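Local coordinates for protein rRNA adenine N-6-methyltransferase (Saccharopolyspora erythraea, PDB 6NVM) that dimethylates the N6 atom of a single adenine in 23S rRNA with S-adenosyl-L-methionine as methyl donor, giving resistance to macrolide, lincosamide and streptogramin B antibiotics, at residues A[66-71]-A[134-139]; A[87-92]-A[116-121]. All coordinates share one frame; numbering follows the deposited sequence. Where two conformers were deposited one is given.

In the fold
From the N terminus, the chain leaves helix 56-65 through 66-71, runs up strand 73-77, returns along helix 83-89 and passes through strand 94-98 and helix 102-111 to strand 118-121 before reaching strand 135-140. Contact 1 closes the longer loop, setting the turn after the first of these helices over strand 135-140. Contact 2 is nested inside it and ties the last part of helix 83-89 to the start of strand 118-121, at the border of the same sheet. The two meet through L88, whose CD2 lies 3.8 Å from L68 CD1 and 4.0 Å from V138 CG2, giving one apolar layer on one side of the parallel strands.

Contact 1 (A[66-71]-A[134-139]); sequences AELRPD and PFAFVG
A136 and V138 are the two strand residues that meet the turn 66-71, and both do so with methyl groups alone; no hydrogen bond crosses between the segments. Along the strand, F135 comes first, with its CB turned from 66-71. The CB of A136 is directed at the turn and meets one branch of L68, with CD2 3.9 Å from A136 CB. L68 has its CG anti to its own carbonyl carbon (chi1 -55°), which swings the end of the side chain closer to the strand than its first bond would suggest. The carbonyl of A66 lies farther from the same methyl, A66 O being 4.4 Å from A136 CB, and it is hydrogen-bonded to T161 on the next strand. F137 turns its CB from 66-71 as F135 does, as expected of the alternation in an extended chain, and its ring meets that of F125. V138 again faces the turn. Its CG2 branch, anti to the carbonyl carbon, approaches the CB of A66 at 3.8 Å. Beside the apolar pairs, R69 bends back on D71 in a salt bridge, NE to OD1 2.7 Å, and also pairs with E160. Strand 135-140 is held between 73-77 and 159-167 in the parallel part of the sheet, while V74 of strand 73-77 packs against both L68 and V138, and L84 of helix 83-89 against V138.

Contact 2 (A[87-92]-A[116-121]); sequences ELADRA and PNIEVV
The side-chain amide of N117 points its ND2 at A89. ND2 donates to A89 O at 2.9 Å, with an N-H...O angle of 168° and the acceptor close to the amide plane; the nitrogen arrives in the carbonyl plane, on a lone pair. At the other end of the amide, OD1 lies 3.4 Å from A89 CB and accepts a hydrogen bond from a water, which also reaches A89 O in a weak bond. The second flat group is the guanidinium of R91, on the side of 87-92 away from N117: at its edge, NH1 donates in plane to E87 O at 2.8 Å, although it approaches from above the carbonyl plane. For N117, a chi1 of 70° places CG between the backbone N and the carbonyl carbon, turning the amide toward A89. Next to the polar pair, I118 brings CG1 to 3.6 Å from A89 CB, so this small residue receives both an amide and a branched side chain. ND2 also has a weak bond to R93 O, just before strand 94-98. N117 and E119 bond through their backbones to V95, whose side chain also touches that of A89. A helix packed beside the outermost parallel strand in this way belongs to the Rossmann-like fold of class I methyltransferases, at its 3-2-1-4-5-7-6 sheet.

Contact 1 (A[66-71]-A[134-139])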
# COMPACT_ATOMS: atom_id res chain seq x y z
N ALA A 66 -9.31 4.11 7.49
CA ALA A 66 -8.77 2.81 7.87
C ALA A 66 -9.83 1.72 7.94
O ALA A 66 -9.47 0.55 8.09
CB ALA A 66 -8.05 2.93 9.21
N GLU A 67 -11.11 2.07 7.84
CA GLU A 67 -12.20 1.09 7.83
C GLU A 67 -12.13 0.19 9.06
O GLU A 67 -12.05 -1.04 8.98
CB GLU A 67 -12.18 0.28 6.54
CG GLU A 67 -12.40 1.18 5.32
CD GLU A 67 -12.47 0.42 4.01
OE1 GLU A 67 -11.74 -0.58 3.84
OE2 GLU A 67 -13.27 0.85 3.14
N LEU A 68 -12.17 0.84 10.22
CA LEU A 68 -12.02 0.16 11.50
C LEU A 68 -13.38 -0.27 12.05
O LEU A 68 -14.43 0.22 11.63
CB LEU A 68 -11.33 1.08 12.50
CG LEU A 68 -9.98 1.64 12.04
CD1 LEU A 68 -9.45 2.62 13.08
CD2 LEU A 68 -8.99 0.51 11.78
N ARG A 69 -13.34 -1.22 12.98
CA ARG A 69 -14.55 -1.72 13.61
C ARG A 69 -14.18 -2.24 14.99
O ARG A 69 -13.00 -2.50 15.26
CB ARG A 69 -15.22 -2.82 12.78
CG ARG A 69 -14.33 -4.01 12.50
CD ARG A 69 -15.09 -5.10 11.75
NE ARG A 69 -14.28 -6.30 11.55
CZ ARG A 69 -13.44 -6.49 10.54
NH1 ARG A 69 -13.29 -5.56 9.61
NH2 ARG A 69 -12.75 -7.62 10.45
N PRO A 70 -15.16 -2.42 15.88
CA PRO A 70 -14.84 -2.69 17.29
C PRO A 70 -14.11 -4.00 17.55
O PRO A 70 -13.47 -4.12 18.59
CB PRO A 70 -16.22 -2.69 17.97
CG PRO A 70 -17.11 -1.94 17.06
CD PRO A 70 -16.60 -2.21 15.67
N ASP A 71 -14.19 -4.99 16.66
CA ASP A 71 -13.50 -6.25 16.90
C ASP A 71 -12.18 -6.35 16.14
O ASP A 71 -11.54 -7.41 16.18
CB ASP A 71 -14.41 -7.44 16.56
CG ASP A 71 -14.59 -7.66 15.05
OD1 ASP A 71 -14.12 -6.84 14.24
OD2 ASP A 71 -15.20 -8.69 14.69
N PRO A 134 -6.96 -11.14 11.88
CA PRO A 134 -7.17 -9.97 11.03
C PRO A 134 -6.84 -8.69 11.78
O PRO A 134 -7.08 -8.58 12.99
CB PRO A 134 -8.65 -10.06 10.66
CG PRO A 134 -9.02 -11.49 10.85
CD PRO A 134 -8.18 -11.97 12.00
N PHE A 135 -6.27 -7.73 11.06
CA PHE A 135 -5.87 -6.47 11.68
C PHE A 135 -5.74 -5.42 10.59
O PHE A 135 -5.76 -5.72 9.40
CB PHE A 135 -4.56 -6.62 12.45
CG PHE A 135 -3.34 -6.68 11.56
CD1 PHE A 135 -3.03 -7.85 10.88
CD2 PHE A 135 -2.52 -5.57 11.39
CE1 PHE A 135 -1.91 -7.92 10.05
CE2 PHE A 135 -1.40 -5.64 10.56
CZ PHE A 135 -1.11 -6.81 9.89
N ALA A 136 -5.62 -4.17 11.03
CA ALA A 136 -5.35 -3.05 10.14
C ALA A 136 -4.07 -2.36 10.57
O ALA A 136 -3.73 -2.33 11.76
CB ALA A 136 -6.51 -2.05 10.15
N PHE A 137 -3.35 -1.81 9.60
CA PHE A 137 -2.17 -0.99 9.85
C PHE A 137 -2.48 0.45 9.51
O PHE A 137 -3.11 0.73 8.48
CB PHE A 137 -0.97 -1.46 9.02
CG PHE A 137 0.19 -0.52 9.08
CD1 PHE A 137 1.08 -0.57 10.14
CD2 PHE A 137 0.38 0.44 8.10
CE1 PHE A 137 2.14 0.30 10.22
CE2 PHE A 137 1.46 1.31 8.17
CZ PHE A 137 2.34 1.24 9.23
N VAL A 138 -2.04 1.37 10.36
CA VAL A 138 -2.10 2.80 10.10
C VAL A 138 -0.73 3.39 10.41
O VAL A 138 -0.13 3.04 11.43
CB VAL A 138 -3.19 3.50 10.94
CG1 VAL A 138 -3.20 4.99 10.67
CG2 VAL A 138 -4.55 2.90 10.64
N GLY A 139 -0.24 4.29 9.57
CA GLY A 139 1.09 4.82 9.81
C GLY A 139 1.35 6.12 9.09
O GLY A 139 0.87 6.36 7.98

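Contact 2 (A[87-92]-A[116-121])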
# COMPACT_ATOMS: atom_id res chain seq x y z
N GLU A 87 -7.88 8.71 18.04
CA GLU A 87 -9.02 8.55 17.14
C GLU A 87 -9.12 7.13 16.60
O GLU A 87 -10.23 6.63 16.37
CB GLU A 87 -8.93 9.59 16.03
CG GLU A 87 -8.96 10.99 16.63
CD GLU A 87 -9.24 12.09 15.63
OE1 GLU A 87 -9.76 11.79 14.53
OE2 GLU A 87 -8.95 13.26 15.97
N LEU A 88 -7.98 6.45 16.41
CA LEU A 88 -8.02 5.04 16.06
C LEU A 88 -8.59 4.20 17.20
O LEU A 88 -9.38 3.28 16.97
CB LEU A 88 -6.62 4.55 15.72
CG LEU A 88 -5.89 5.27 14.59
CD1 LEU A 88 -4.45 4.77 14.51
CD2 LEU A 88 -6.61 5.06 13.28
N ALA A 89 -8.18 4.50 18.44
CA ALA A 89 -8.63 3.73 19.59
C ALA A 89 -10.12 3.91 19.86
O ALA A 89 -10.74 3.02 20.46
CB ALA A 89 -7.83 4.13 20.83
N ASP A 90 -10.71 5.02 19.42
CA ASP A 90 -12.15 5.22 19.54
C ASP A 90 -12.96 4.27 18.66
O ASP A 90 -14.14 4.04 18.93
CB ASP A 90 -12.53 6.65 19.15
CG ASP A 90 -12.21 7.67 20.23
OD1 ASP A 90 -11.98 7.26 21.39
OD2 ASP A 90 -12.22 8.88 19.91
N ARG A 91 -12.35 3.74 17.60
CA ARG A 91 -13.07 2.97 16.60
C ARG A 91 -12.69 1.50 16.55
O ARG A 91 -13.52 0.67 16.17
CB ARG A 91 -12.83 3.59 15.21
CG ARG A 91 -13.31 5.03 15.07
CD ARG A 91 -12.69 5.72 13.85
NE ARG A 91 -13.34 6.99 13.53
CZ ARG A 91 -13.10 8.14 14.16
NH1 ARG A 91 -12.23 8.20 15.15
NH2 ARG A 91 -13.74 9.24 13.78
N ALA A 92 -11.46 1.16 16.92
CA ALA A 92 -10.93 -0.20 16.81
C ALA A 92 -10.97 -0.91 18.15
O ALA A 92 -11.16 -0.31 19.21
CB ALA A 92 -9.50 -0.16 16.27
N PRO A 116 -7.61 2.78 27.83
CA PRO A 116 -7.17 1.43 28.22
C PRO A 116 -6.86 0.52 27.05
O PRO A 116 -6.14 -0.47 27.24
CB PRO A 116 -8.34 0.90 29.06
CG PRO A 116 -9.51 1.69 28.62
CD PRO A 116 -9.00 3.05 28.25
N ASN A 117 -7.37 0.80 25.84
CA ASN A 117 -7.14 -0.08 24.70
C ASN A 117 -5.99 0.39 23.82
O ASN A 117 -5.89 -0.03 22.66
CB ASN A 117 -8.42 -0.23 23.87
CG ASN A 117 -8.79 1.03 23.11
OD1 ASN A 117 -8.42 2.14 23.51
ND2 ASN A 117 -9.53 0.87 22.02
N ILE A 118 -5.11 1.24 24.35
CA ILE A 118 -3.89 1.66 23.67
C ILE A 118 -2.70 1.06 24.40
O ILE A 118 -2.59 1.16 25.63
CB ILE A 118 -3.73 3.18 23.59
CG1 ILE A 118 -4.83 3.80 22.72
CG2 ILE A 118 -2.34 3.53 23.03
CD1 ILE A 118 -4.75 5.32 22.59
N GLU A 119 -1.80 0.45 23.63
CA GLU A 119 -0.53 -0.04 24.13
C GLU A 119 0.57 0.58 23.28
O GLU A 119 0.44 0.65 22.06
CB GLU A 119 -0.48 -1.57 24.06
CG GLU A 119 0.83 -2.19 24.47
CD GLU A 119 0.83 -3.69 24.30
OE1 GLU A 119 -0.09 -4.22 23.64
OE2 GLU A 119 1.75 -4.35 24.83
N VAL A 120 1.62 1.07 23.93
CA VAL A 120 2.79 1.64 23.26
C VAL A 120 3.93 0.64 23.39
O VAL A 120 4.28 0.23 24.51
CB VAL A 120 3.18 3.00 23.86
CG1 VAL A 120 4.47 3.51 23.21
CG2 VAL A 120 2.06 3.99 23.69
N VAL A 121 4.50 0.26 22.26
CA VAL A 121 5.63 -0.66 22.21
C VAL A 121 6.87 0.14 21.84
O VAL A 121 6.87 0.87 20.84
CB VAL A 121 5.40 -1.80 21.20
CG1 VAL A 121 6.62 -2.75 21.16
CG2 VAL A 121 4.11 -2.55 21.53
O HOH W 1 -10.13 4.34 23.49